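Local coordinates for protein glutamate--tRNA ligase (Elizabethkingia anophelis, PDB 6B1Z) that probably charges tRNA(Glu) with glutamate at the expense of ATP, as other class I glutamyl-tRNA synthetases do, at residues R30-D35 / I73-D78; P77-K82 / A88-S93; Q105-D110 / Y167-K172; D123-E128 / D134-N139; D403-N406 / F412-P415. All blocks are in the same frame, centred on the assembly; numbering follows the deposited sequence. Where two conformers were deposited one is given.

Contact 1 (R30-D35 / I73-D78); sequences RTALYD and IGMVPD
Met75 reaches over the backbone of helix 26-41 and lays its thioether on Leu33, inside the Rossmann-type catalytic domain of a class I synthetase. Its sulfur touches the helix twice, with SD 3.6 Å from Leu33 CA and equally 3.6 Å from Leu33 CD1, and the two side chains cross at about a right angle. The bend of the Met75 chain at its last torsion (chi3 -67°) turns the methyl along the helix, where CE comes within 3.9 Å of Leu33 N and meets Ala32 CB at 4.1 Å. Met75 was modelled in two conformers, and these distances belong to one of them. The three touching residues are buried and the contact is wholly apolar. What delivers Met75 here is the end of helix 62-73: Gly74, with positive phi, is the C-prime residue of a Schellman motif, in which Met75 N bonds to Leu70 O and Gly74 N to Glu71 O. Farther out, Leu33 also packs on Ile308 and Ala312 of helix 304-312, and Ala32 rests on Phe16 of strand 13-16. Arg30 binds the carbonyls of Ser257 and Leu314, while its CG lies 3.7 Å above the plane of the Tyr34 ring, offset toward the rim.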
# COMPACT_ATOMS: atom_id res chain seq x y z
N ARG A 30 -4.03 2.54 -2.97
CA ARG A 30 -4.21 3.67 -3.89
C ARG A 30 -5.67 3.85 -4.28
O ARG A 30 -6.17 4.98 -4.33
CB ARG A 30 -3.34 3.53 -5.13
CG ARG A 30 -3.36 4.82 -6.00
CD ARG A 30 -2.64 4.69 -7.32
NE ARG A 30 -3.19 3.59 -8.11
CZ ARG A 30 -2.67 3.16 -9.24
NH1 ARG A 30 -1.60 3.75 -9.78
NH2 ARG A 30 -3.23 2.12 -9.85
N THR A 31 -6.36 2.75 -4.58
CA THR A 31 -7.78 2.85 -4.92
C THR A 31 -8.57 3.44 -3.77
O THR A 31 -9.38 4.37 -3.96
CB THR A 31 -8.32 1.47 -5.30
OG1 THR A 31 -7.70 1.07 -6.53
CG2 THR A 31 -9.85 1.55 -5.48
N ALA A 32 -8.35 2.94 -2.54
CA ALA A 32 -9.02 3.50 -1.38
C ALA A 32 -8.71 4.99 -1.22
O ALA A 32 -9.61 5.78 -0.93
CB ALA A 32 -8.61 2.74 -0.11
N LEU A 33 -7.45 5.38 -1.42
CA LEU A 33 -7.07 6.79 -1.29
C LEU A 33 -7.80 7.65 -2.30
O LEU A 33 -8.33 8.71 -1.95
CB LEU A 33 -5.56 6.95 -1.44
CG LEU A 33 -5.07 8.39 -1.49
CD1 LEU A 33 -5.29 9.13 -0.16
CD2 LEU A 33 -3.61 8.43 -1.87
N TYR A 34 -7.83 7.22 -3.57
CA TYR A 34 -8.50 8.03 -4.58
C TYR A 34 -10.01 8.09 -4.34
O TYR A 34 -10.63 9.13 -4.59
CB TYR A 34 -8.16 7.51 -5.99
CG TYR A 34 -6.73 7.77 -6.46
CD1 TYR A 34 -5.82 8.53 -5.71
CD2 TYR A 34 -6.29 7.25 -7.67
CE1 TYR A 34 -4.52 8.75 -6.16
CE2 TYR A 34 -4.99 7.47 -8.13
CZ TYR A 34 -4.11 8.21 -7.37
OH TYR A 34 -2.85 8.42 -7.85
N ASP A 35 -10.62 7.00 -3.84
CA ASP A 35 -12.00 7.06 -3.35
C ASP A 35 -12.18 8.16 -2.31
O ASP A 35 -13.11 8.97 -2.39
CB ASP A 35 -12.40 5.73 -2.70
CG ASP A 35 -12.77 4.66 -3.68
OD1 ASP A 35 -13.44 4.97 -4.70
OD2 ASP A 35 -12.42 3.48 -3.40
N ILE A 73 -3.69 5.16 8.11
CA ILE A 73 -3.48 6.20 7.10
C ILE A 73 -4.36 7.42 7.35
O ILE A 73 -4.01 8.53 6.92
CB ILE A 73 -3.72 5.59 5.71
CG1 ILE A 73 -2.71 4.49 5.43
CG2 ILE A 73 -3.67 6.66 4.64
CD1 ILE A 73 -3.15 3.53 4.33
N GLY A 74 -5.48 7.26 8.05
CA GLY A 74 -6.36 8.38 8.33
C GLY A 74 -7.50 8.56 7.35
O GLY A 74 -7.90 9.70 7.07
N MET A 75 -8.07 7.46 6.83
CA MET A 75 -9.16 7.49 5.84
C MET A 75 -10.31 6.61 6.34
O MET A 75 -10.55 5.54 5.78
CB MET A 75 -8.69 7.03 4.47
CG MET A 75 -7.43 7.67 3.97
SD MET A 75 -7.13 7.20 2.26
CE MET A 75 -6.78 5.44 2.40
N VAL A 76 -11.02 7.08 7.36
CA VAL A 76 -12.07 6.28 8.00
C VAL A 76 -13.35 6.35 7.16
O VAL A 76 -13.81 7.46 6.83
CB VAL A 76 -12.33 6.78 9.42
CG1 VAL A 76 -13.42 5.95 10.08
CG2 VAL A 76 -11.04 6.75 10.25
N PRO A 77 -13.96 5.21 6.82
CA PRO A 77 -15.19 5.24 6.04
C PRO A 77 -16.34 5.93 6.76
O PRO A 77 -16.48 5.84 7.99
CB PRO A 77 -15.49 3.75 5.81
CG PRO A 77 -14.17 3.06 5.99
CD PRO A 77 -13.46 3.84 7.04
N ASP A 78 -17.18 6.59 5.98
CA ASP A 78 -18.41 7.18 6.50
C ASP A 78 -19.48 6.13 6.77
O ASP A 78 -20.33 6.32 7.65
CB ASP A 78 -18.94 8.22 5.51
CG ASP A 78 -17.98 9.36 5.28
OD1 ASP A 78 -17.57 10.00 6.27
OD2 ASP A 78 -17.61 9.60 4.11

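Contact 2 (P77-K82 / A88-S93); sequences PDESPK and APYRQS
Pro81 and Tyr90 mark the closest backbone approach, 5.3 Å between their CA atoms, where two segments of the long connection between helices 62-73 and 96-106 pass each other just after a cis peptide bond between Ala88 and Pro89. Tyr90 contributes the largest share of the buried surface. Its CG stands anti to the carbonyl carbon (chi1 -69°), which sends the ring along the other segment past Pro81 and Ser80 to Glu79. At the near end Tyr90 CB packs on Pro81 CD at 3.7 Å; part-way along, Ser80 N lies 4.0 Å above the ring plane, offset toward the rim. At the far end the phenol donates to the carboxylate, Tyr90 OH to Glu79 OE1 at 2.6 Å, a short bond that meets the oxygen 41° out of the carboxylate plane. The other oxygen of Glu79 is in a salt bridge with Arg13, which probably favours the ionised form of the acid. Arg91 runs extended beside Pro81, its CG 3.8 Å from Pro81 CG, and one face of the guanidinium lies over Pro81 CB; Glu63 and Glu94 take up its charge. Backbone bonds join Asp78 and Glu79 to Phe46 and Leu48, and Tyr90 and Gln92 to Ile50. The loop is thus pinned along strand 45-48 and its continuation, within the Rossmann-type catalytic domain of class I synthetases.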
# COMPACT_ATOMS: atom_id res chain seq x y z
N PRO A 77 -13.96 5.21 6.82
CA PRO A 77 -15.19 5.24 6.04
C PRO A 77 -16.34 5.93 6.76
O PRO A 77 -16.48 5.84 7.99
CB PRO A 77 -15.49 3.75 5.81
CG PRO A 77 -14.17 3.06 5.99
CD PRO A 77 -13.46 3.84 7.04
N ASP A 78 -17.18 6.59 5.98
CA ASP A 78 -18.41 7.18 6.50
C ASP A 78 -19.48 6.13 6.77
O ASP A 78 -20.33 6.32 7.65
CB ASP A 78 -18.94 8.22 5.51
CG ASP A 78 -17.98 9.36 5.28
OD1 ASP A 78 -17.57 10.00 6.27
OD2 ASP A 78 -17.61 9.60 4.11
N GLU A 79 -19.47 5.05 5.99
CA GLU A 79 -20.40 3.93 6.10
C GLU A 79 -19.58 2.66 5.98
O GLU A 79 -18.71 2.58 5.12
CB GLU A 79 -21.47 3.99 5.00
CG GLU A 79 -22.29 5.29 5.05
CD GLU A 79 -23.21 5.48 3.86
OE1 GLU A 79 -23.64 4.49 3.21
OE2 GLU A 79 -23.53 6.67 3.59
N SER A 80 -19.84 1.68 6.87
CA SER A 80 -19.02 0.47 6.94
C SER A 80 -19.68 -0.51 7.91
O SER A 80 -20.60 -0.13 8.63
CB SER A 80 -17.60 0.79 7.41
OG SER A 80 -17.63 1.22 8.76
N PRO A 81 -19.22 -1.76 7.98
CA PRO A 81 -19.73 -2.63 9.05
C PRO A 81 -19.47 -2.08 10.44
O PRO A 81 -20.32 -2.23 11.33
CB PRO A 81 -19.00 -3.96 8.79
CG PRO A 81 -18.66 -3.94 7.34
CD PRO A 81 -18.37 -2.49 7.02
N LYS A 82 -18.32 -1.43 10.65
CA LYS A 82 -18.00 -0.92 11.99
C LYS A 82 -18.85 0.30 12.33
O LYS A 82 -19.26 0.47 13.49
CB LYS A 82 -16.51 -0.59 12.07
CG LYS A 82 -16.00 -0.11 13.41
CD LYS A 82 -14.48 -0.05 13.39
CE LYS A 82 -13.89 0.31 14.75
NZ LYS A 82 -12.40 0.18 14.73
N ALA A 88 -27.05 -0.47 5.28
CA ALA A 88 -26.57 -1.71 5.85
C ALA A 88 -27.49 -2.87 5.45
O ALA A 88 -28.68 -2.67 5.22
CB ALA A 88 -26.51 -1.58 7.37
N PRO A 89 -26.96 -4.11 5.39
CA PRO A 89 -25.60 -4.53 5.76
C PRO A 89 -24.53 -4.13 4.76
O PRO A 89 -24.74 -4.16 3.55
CB PRO A 89 -25.71 -6.06 5.81
CG PRO A 89 -27.18 -6.36 5.92
CD PRO A 89 -27.83 -5.27 5.12
N TYR A 90 -23.36 -3.77 5.29
CA TYR A 90 -22.23 -3.45 4.44
C TYR A 90 -21.31 -4.65 4.23
O TYR A 90 -20.20 -4.48 3.72
CB TYR A 90 -21.45 -2.25 5.01
CG TYR A 90 -22.27 -0.98 4.89
CD1 TYR A 90 -22.29 -0.26 3.70
CD2 TYR A 90 -23.07 -0.54 5.95
CE1 TYR A 90 -23.07 0.88 3.56
CE2 TYR A 90 -23.86 0.60 5.83
CZ TYR A 90 -23.84 1.31 4.64
OH TYR A 90 -24.62 2.43 4.50
N ARG A 91 -21.74 -5.85 4.61
CA ARG A 91 -21.09 -7.09 4.19
C ARG A 91 -22.01 -7.82 3.23
O ARG A 91 -23.19 -8.03 3.53
CB ARG A 91 -20.79 -8.01 5.38
CG ARG A 91 -19.91 -7.42 6.44
CD ARG A 91 -19.63 -8.47 7.48
NE ARG A 91 -18.76 -7.97 8.55
CZ ARG A 91 -19.09 -7.98 9.83
NH1 ARG A 91 -20.25 -8.49 10.23
NH2 ARG A 91 -18.23 -7.50 10.75
N GLN A 92 -21.47 -8.21 2.08
CA GLN A 92 -22.32 -8.83 1.06
C GLN A 92 -22.86 -10.19 1.50
O GLN A 92 -23.96 -10.58 1.08
CB GLN A 92 -21.54 -8.93 -0.25
CG GLN A 92 -21.28 -7.55 -0.86
CD GLN A 92 -20.72 -7.61 -2.26
OE1 GLN A 92 -19.77 -8.34 -2.53
NE2 GLN A 92 -21.29 -6.82 -3.15
N SER A 93 -22.14 -10.90 2.37
CA SER A 93 -22.64 -12.18 2.88
C SER A 93 -23.95 -12.03 3.65
O SER A 93 -24.66 -13.03 3.85
CB SER A 93 -21.60 -12.86 3.79
OG SER A 93 -21.34 -12.11 4.97

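Contact 3 (Q105-D110 / Y167-K172); sequences QILKTD and YVIRFK
Leu107 and Ile169 meet obliquely through their branch ends: Ile169 CD1 sits against both methyls of the leucine, 3.9 Å from Leu107 CD1 and 4.0 Å from Leu107 CD2. The Ile169 CG2 branch adds a looser touch on Leu107 CD2. Some way along, Lys172 lies alongside a carbonyl, its CD 3.5 Å from Asp110 O. A bend at the end of the lysine (chi4 -77°) swings NZ to a water at 3.1 Å, which gives Asp110 O a weak bond. A second water donates to Asp110 O and, at 2.9 Å, to Lys172 O, so the two backbones are also joined through solvent here. The turn leading to Asp110 is type I, from Ile106 to Thr109, and Ile106 O accepts from both Thr109 N and Thr109 OG1. The contact sets the chain at and after the last turn of helix 96-106 against the middle strand, 168-171, of an antiparallel three-stranded sheet flanked by strands 112-115 and 200-202, with Phe171 packing on helix 236-246.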
# COMPACT_ATOMS: atom_id res chain seq x y z
N GLN A 105 -35.92 -10.76 -10.43
CA GLN A 105 -36.17 -9.73 -11.44
C GLN A 105 -35.44 -10.04 -12.74
O GLN A 105 -36.05 -10.02 -13.82
CB GLN A 105 -35.75 -8.36 -10.91
CG GLN A 105 -36.06 -7.23 -11.88
CD GLN A 105 -35.59 -5.88 -11.41
OE1 GLN A 105 -35.63 -5.57 -10.21
NE2 GLN A 105 -35.13 -5.05 -12.35
N ILE A 106 -34.14 -10.36 -12.67
CA ILE A 106 -33.40 -10.55 -13.91
C ILE A 106 -33.84 -11.81 -14.64
O ILE A 106 -33.70 -11.89 -15.87
CB ILE A 106 -31.87 -10.56 -13.67
CG1 ILE A 106 -31.15 -10.23 -14.99
CG2 ILE A 106 -31.40 -11.92 -13.09
CD1 ILE A 106 -29.66 -10.08 -14.87
N LEU A 107 -34.39 -12.80 -13.93
CA LEU A 107 -34.87 -14.01 -14.59
C LEU A 107 -36.13 -13.75 -15.42
O LEU A 107 -36.50 -14.61 -16.22
CB LEU A 107 -35.14 -15.11 -13.57
CG LEU A 107 -33.90 -15.80 -13.00
CD1 LEU A 107 -34.29 -16.76 -11.88
CD2 LEU A 107 -33.14 -16.53 -14.11
N LYS A 108 -36.78 -12.60 -15.25
CA LYS A 108 -37.90 -12.24 -16.12
C LYS A 108 -37.45 -11.63 -17.44
O LYS A 108 -38.30 -11.44 -18.32
CB LYS A 108 -38.83 -11.28 -15.39
CG LYS A 108 -39.53 -11.93 -14.22
CD LYS A 108 -40.21 -10.91 -13.33
CE LYS A 108 -40.78 -11.57 -12.09
NZ LYS A 108 -41.32 -10.59 -11.11
N THR A 109 -36.16 -11.34 -17.60
CA THR A 109 -35.61 -10.73 -18.80
C THR A 109 -35.01 -11.79 -19.72
O THR A 109 -34.82 -12.95 -19.34
CB THR A 109 -34.53 -9.70 -18.45
OG1 THR A 109 -33.30 -10.36 -18.13
CG2 THR A 109 -34.93 -8.82 -17.28
N ASP A 110 -34.66 -11.36 -20.93
CA ASP A 110 -33.90 -12.21 -21.84
C ASP A 110 -32.40 -12.05 -21.66
O ASP A 110 -31.63 -12.40 -22.57
CB ASP A 110 -34.29 -11.92 -23.29
CG ASP A 110 -35.71 -12.34 -23.60
OD1 ASP A 110 -36.52 -11.45 -23.96
OD2 ASP A 110 -36.02 -13.54 -23.47
N TYR A 167 -27.97 -25.71 -10.42
CA TYR A 167 -27.81 -24.85 -11.59
C TYR A 167 -27.23 -23.50 -11.18
O TYR A 167 -27.40 -23.05 -10.04
CB TYR A 167 -29.14 -24.64 -12.35
CG TYR A 167 -30.21 -23.90 -11.56
CD1 TYR A 167 -30.29 -22.51 -11.58
CD2 TYR A 167 -31.14 -24.60 -10.81
CE1 TYR A 167 -31.27 -21.84 -10.86
CE2 TYR A 167 -32.12 -23.94 -10.08
CZ TYR A 167 -32.18 -22.56 -10.11
OH TYR A 167 -33.15 -21.91 -9.38
N VAL A 168 -26.54 -22.87 -12.12
CA VAL A 168 -26.11 -21.49 -11.98
C VAL A 168 -26.98 -20.65 -12.90
O VAL A 168 -27.66 -21.16 -13.80
CB VAL A 168 -24.62 -21.28 -12.30
CG1 VAL A 168 -23.71 -22.06 -11.34
CG2 VAL A 168 -24.31 -21.63 -13.77
N ILE A 169 -26.98 -19.34 -12.67
CA ILE A 169 -27.63 -18.41 -13.58
C ILE A 169 -26.54 -17.66 -14.31
O ILE A 169 -25.64 -17.09 -13.68
CB ILE A 169 -28.58 -17.45 -12.84
CG1 ILE A 169 -29.70 -18.23 -12.17
CG2 ILE A 169 -29.10 -16.37 -13.81
CD1 ILE A 169 -30.50 -17.42 -11.18
N ARG A 170 -26.59 -17.67 -15.65
CA ARG A 170 -25.60 -17.01 -16.49
C ARG A 170 -26.22 -15.82 -17.20
O ARG A 170 -27.41 -15.81 -17.51
CB ARG A 170 -25.04 -17.97 -17.54
CG ARG A 170 -24.03 -18.95 -16.98
CD ARG A 170 -23.51 -19.88 -18.08
NE ARG A 170 -22.59 -20.86 -17.52
CZ ARG A 170 -21.28 -20.66 -17.33
NH1 ARG A 170 -20.72 -19.51 -17.67
NH2 ARG A 170 -20.54 -21.63 -16.80
N PHE A 171 -25.38 -14.82 -17.45
CA PHE A 171 -25.78 -13.72 -18.31
C PHE A 171 -25.83 -14.20 -19.76
O PHE A 171 -24.94 -14.93 -20.20
CB PHE A 171 -24.78 -12.57 -18.18
CG PHE A 171 -25.16 -11.35 -18.96
CD1 PHE A 171 -26.10 -10.45 -18.47
CD2 PHE A 171 -24.56 -11.09 -20.20
CE1 PHE A 171 -26.44 -9.31 -19.19
CE2 PHE A 171 -24.90 -9.96 -20.92
CZ PHE A 171 -25.84 -9.08 -20.44
N LYS A 172 -26.86 -13.78 -20.51
CA LYS A 172 -26.97 -14.14 -21.93
C LYS A 172 -26.37 -13.02 -22.78
O LYS A 172 -27.03 -12.02 -23.08
CB LYS A 172 -28.42 -14.41 -22.30
CG LYS A 172 -28.60 -14.97 -23.71
CD LYS A 172 -30.09 -15.20 -23.97
CE LYS A 172 -30.32 -15.75 -25.36
NZ LYS A 172 -30.21 -14.69 -26.39
O HOH W 1 -29.39 -11.36 -24.56
O HOH W 2 -32.54 -12.72 -25.89

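Contact 4 (D123-E128 / D134-N139); sequences DQIRAE and DVFAYN
Ile125 and Phe136 form a CH-pi contact that folds an irregular segment back onto helix 119-131, in the part of the catalytic region that probably corresponds to the acceptor-binding insertion of glutamyl-tRNA synthetases. Ile125 CG2 stands over the middle of the ring, 3.6 Å from the Phe136 centroid and only 5° off the ring normal. Its other branch has CG1 anti to the backbone N (chi1 -168°) and reaches past the rim, bringing Ile125 CD1 to 3.6 Å from Phe136 CE1. The two side chains cross at about a right angle. Phe136 is itself turned toward the helix with CG anti to its own N (chi1 167°), and its opposite face is covered by the backbone: Tyr138 N lies 3.6 Å above the plane, offset toward the rim. Flanked on both faces, the ring is clamped between helix and chain. Arg126 adds its aliphatic part at the exposed side, with CG 3.8 Å from Phe136 CD2; the extended chain then carries the guanidinium on toward Asp123, one turn back, where Arg126 NH1 and Asp123 OD1 make a salt bridge of 2.8 Å whose hydrogen bond is weak. Thr142 and Leu146 also pack on Phe136. Beside the backbone of Phe136 a water joins the two segments, donating to Arg126 O and accepting from Phe136 N, each at 2.9 Å.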
# COMPACT_ATOMS: atom_id res chain seq x y z
N ASP A 123 -14.78 -29.16 -17.51
CA ASP A 123 -13.40 -29.57 -17.70
C ASP A 123 -13.22 -30.30 -19.03
O ASP A 123 -12.19 -30.16 -19.69
CB ASP A 123 -12.94 -30.47 -16.55
CG ASP A 123 -12.58 -29.69 -15.30
OD1 ASP A 123 -12.52 -28.45 -15.35
OD2 ASP A 123 -12.34 -30.35 -14.27
N GLN A 124 -14.23 -31.09 -19.42
CA GLN A 124 -14.15 -31.85 -20.66
C GLN A 124 -14.09 -30.93 -21.88
O GLN A 124 -13.27 -31.14 -22.77
CB GLN A 124 -15.35 -32.80 -20.77
N ILE A 125 -14.97 -29.93 -21.94
CA ILE A 125 -14.94 -29.04 -23.10
C ILE A 125 -13.70 -28.15 -23.07
O ILE A 125 -13.15 -27.79 -24.12
CB ILE A 125 -16.25 -28.24 -23.23
CG1 ILE A 125 -16.34 -27.57 -24.61
CG2 ILE A 125 -16.39 -27.21 -22.13
CD1 ILE A 125 -17.72 -26.98 -24.94
N ARG A 126 -13.22 -27.79 -21.87
CA ARG A 126 -11.96 -27.06 -21.78
C ARG A 126 -10.82 -27.87 -22.39
O ARG A 126 -10.00 -27.32 -23.14
CB ARG A 126 -11.65 -26.70 -20.33
CG ARG A 126 -12.53 -25.61 -19.76
CD ARG A 126 -12.15 -25.26 -18.33
NE ARG A 126 -13.20 -24.45 -17.71
CZ ARG A 126 -13.94 -24.83 -16.68
NH1 ARG A 126 -13.75 -26.02 -16.13
NH2 ARG A 126 -14.87 -24.01 -16.20
N ALA A 127 -10.77 -29.17 -22.10
CA ALA A 127 -9.74 -30.04 -22.66
C ALA A 127 -9.88 -30.18 -24.18
O ALA A 127 -8.88 -30.28 -24.89
CB ALA A 127 -9.78 -31.41 -21.99
N GLU A 128 -11.12 -30.23 -24.67
CA GLU A 128 -11.32 -30.29 -26.12
C GLU A 128 -10.76 -29.05 -26.80
O GLU A 128 -10.10 -29.16 -27.85
CB GLU A 128 -12.81 -30.46 -26.43
CG GLU A 128 -13.34 -31.85 -26.13
CD GLU A 128 -14.85 -31.89 -25.97
OE1 GLU A 128 -15.49 -30.84 -26.16
OE2 GLU A 128 -15.38 -32.97 -25.65
N ASP A 134 -6.80 -23.84 -28.37
CA ASP A 134 -7.74 -22.77 -28.14
C ASP A 134 -8.08 -22.72 -26.65
O ASP A 134 -7.62 -23.56 -25.86
CB ASP A 134 -8.99 -22.96 -29.00
CG ASP A 134 -9.72 -21.67 -29.28
OD1 ASP A 134 -9.36 -20.62 -28.70
OD2 ASP A 134 -10.68 -21.71 -30.08
N VAL A 135 -8.88 -21.74 -26.26
CA VAL A 135 -9.32 -21.59 -24.87
C VAL A 135 -10.84 -21.52 -24.87
O VAL A 135 -11.44 -20.65 -25.51
CB VAL A 135 -8.72 -20.35 -24.19
CG1 VAL A 135 -9.25 -20.21 -22.78
CG2 VAL A 135 -7.20 -20.45 -24.16
N PHE A 136 -11.47 -22.44 -24.12
CA PHE A 136 -12.93 -22.46 -24.04
C PHE A 136 -13.47 -21.20 -23.38
O PHE A 136 -12.93 -20.71 -22.39
CB PHE A 136 -13.39 -23.70 -23.25
CG PHE A 136 -14.83 -23.64 -22.84
CD1 PHE A 136 -15.83 -23.79 -23.79
CD2 PHE A 136 -15.18 -23.45 -21.51
CE1 PHE A 136 -17.16 -23.73 -23.42
CE2 PHE A 136 -16.51 -23.39 -21.15
CZ PHE A 136 -17.50 -23.53 -22.10
N ALA A 137 -14.56 -20.68 -23.96
CA ALA A 137 -15.38 -19.64 -23.35
C ALA A 137 -16.84 -20.05 -23.48
O ALA A 137 -17.27 -20.47 -24.55
CB ALA A 137 -15.16 -18.27 -24.02
N TYR A 138 -17.58 -19.94 -22.38
CA TYR A 138 -19.02 -20.17 -22.38
C TYR A 138 -19.67 -18.92 -22.96
O TYR A 138 -19.70 -17.88 -22.30
CB TYR A 138 -19.49 -20.45 -20.95
CG TYR A 138 -20.71 -21.35 -20.81
CD1 TYR A 138 -21.91 -21.05 -21.43
CD2 TYR A 138 -20.65 -22.50 -20.01
CE1 TYR A 138 -23.04 -21.87 -21.28
CE2 TYR A 138 -21.76 -23.33 -19.85
CZ TYR A 138 -22.95 -23.01 -20.50
OH TYR A 138 -24.03 -23.83 -20.34
N ASN A 139 -20.16 -19.00 -24.20
CA ASN A 139 -20.54 -17.78 -24.91
C ASN A 139 -21.58 -18.12 -25.97
O ASN A 139 -22.11 -19.24 -26.01
CB ASN A 139 -19.30 -17.09 -25.51
CG ASN A 139 -18.59 -17.96 -26.55
OD1 ASN A 139 -19.10 -19.01 -26.96
ND2 ASN A 139 -17.42 -17.52 -26.98
O HOH W 3 -9.88 -24.48 -22.81

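Contact 5 (D403-N406 / F412-P415); sequences DIYN and FHAP
Tyr405 meets two consecutive side chains: the edge of the Tyr405 ring meets Phe412, and its hydroxyl meets His413. The tight part is aromatic: Tyr405 CD1 lies 3.6 Å from Phe412 CE2, and Tyr405 CE1 is as close to Phe412 CD2. The ring planes are inclined at 38° with centroids 5.5 Å apart, an oblique pairing. Tyr405 is buried, and its CG, anti to the backbone N (chi1 173°), carries the ring across to the loop; Val374 and Leu375 of helix 364-377 pack on it, and Leu375 also touches Phe412. The solvent side is thinner. There His413, an exposed residue, uses NE2 to hydrogen-bond Tyr405 OH at 3.1 Å, the hydroxyl lying in the imidazole plane, while Phe412 CB sits 3.9 Å above one face of that imidazole. The contact closes the short connection that follows helix 401-406 against the helix itself, a helix-to-loop closure within the helical anticodon-binding domain of a bacterial-type glutamyl-tRNA synthetase.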
# COMPACT_ATOMS: atom_id res chain seq x y z
N ASP A 403 17.62 4.49 11.96
CA ASP A 403 18.93 4.89 11.45
C ASP A 403 19.68 5.75 12.46
O ASP A 403 20.91 5.75 12.48
CB ASP A 403 18.82 5.70 10.15
CG ASP A 403 18.16 4.96 9.02
OD1 ASP A 403 18.00 3.72 9.09
OD2 ASP A 403 17.82 5.65 8.03
N ILE A 404 18.95 6.51 13.28
CA ILE A 404 19.59 7.37 14.27
C ILE A 404 20.40 6.55 15.27
O ILE A 404 21.46 7.00 15.73
CB ILE A 404 18.51 8.23 14.97
CG1 ILE A 404 17.81 9.13 13.95
CG2 ILE A 404 19.14 9.10 16.09
CD1 ILE A 404 16.63 9.91 14.53
N TYR A 405 19.94 5.34 15.60
CA TYR A 405 20.78 4.44 16.39
C TYR A 405 21.78 3.69 15.52
O TYR A 405 22.98 3.66 15.82
CB TYR A 405 19.92 3.44 17.17
CG TYR A 405 20.79 2.40 17.85
CD1 TYR A 405 21.55 2.73 18.97
CD2 TYR A 405 20.90 1.11 17.35
CE1 TYR A 405 22.36 1.80 19.58
CE2 TYR A 405 21.72 0.17 17.95
CZ TYR A 405 22.44 0.52 19.07
OH TYR A 405 23.26 -0.41 19.67
N ASN A 406 21.31 3.05 14.46
CA ASN A 406 22.17 2.13 13.73
C ASN A 406 23.37 2.83 13.12
O ASN A 406 24.45 2.23 13.00
CB ASN A 406 21.38 1.40 12.66
CG ASN A 406 20.44 0.37 13.23
OD1 ASN A 406 20.76 -0.29 14.23
ND2 ASN A 406 19.28 0.21 12.61
N PHE A 412 26.94 5.39 22.01
CA PHE A 412 26.63 4.45 23.08
C PHE A 412 27.70 3.39 23.30
O PHE A 412 27.69 2.75 24.36
CB PHE A 412 25.29 3.75 22.77
CG PHE A 412 24.23 4.69 22.27
CD1 PHE A 412 23.52 5.50 23.15
CD2 PHE A 412 23.95 4.77 20.91
CE1 PHE A 412 22.55 6.36 22.69
CE2 PHE A 412 22.97 5.64 20.45
CZ PHE A 412 22.28 6.43 21.33
N HIS A 413 28.61 3.19 22.35
CA HIS A 413 29.61 2.13 22.42
C HIS A 413 30.96 2.67 21.97
O HIS A 413 31.04 3.36 20.95
CB HIS A 413 29.23 0.94 21.53
CG HIS A 413 27.82 0.48 21.70
ND1 HIS A 413 27.39 -0.20 22.83
CD2 HIS A 413 26.74 0.58 20.89
CE1 HIS A 413 26.10 -0.49 22.70
NE2 HIS A 413 25.68 -0.03 21.54
N ALA A 414 32.02 2.35 22.73
CA ALA A 414 33.35 2.76 22.33
C ALA A 414 33.86 1.90 21.17
O ALA A 414 33.49 0.73 21.05
CB ALA A 414 34.32 2.66 23.50
N PRO A 415 34.72 2.46 20.31
CA PRO A 415 35.31 1.63 19.25
C PRO A 415 36.27 0.60 19.83
O PRO A 415 37.03 0.89 20.76
CB PRO A 415 36.06 2.65 18.38
CG PRO A 415 35.61 4.01 18.85
CD PRO A 415 35.21 3.84 20.28

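The contacts follow one another from the catalytic region to the anticodon-binding domain, except that contact 4 is nested in the loop closed by contact 3. Contacts 1 and 2 share Pro77 and Asp78, with centres about 15 Å apart, and organise the chain after helix 62-73. Contact 3 lies about 27 Å from contact 2, centre to centre, at the three-stranded sheet; contact 4 hangs from the same sheet, with Tyr138 in a cation-pi contact with Arg170. Contact 5 stands apart, its centre about 39 Å from that of contact 1 and about 69 Å from that of contact 3, consistent with an elongated enzyme that probably spans tRNA from acceptor end to anticodon.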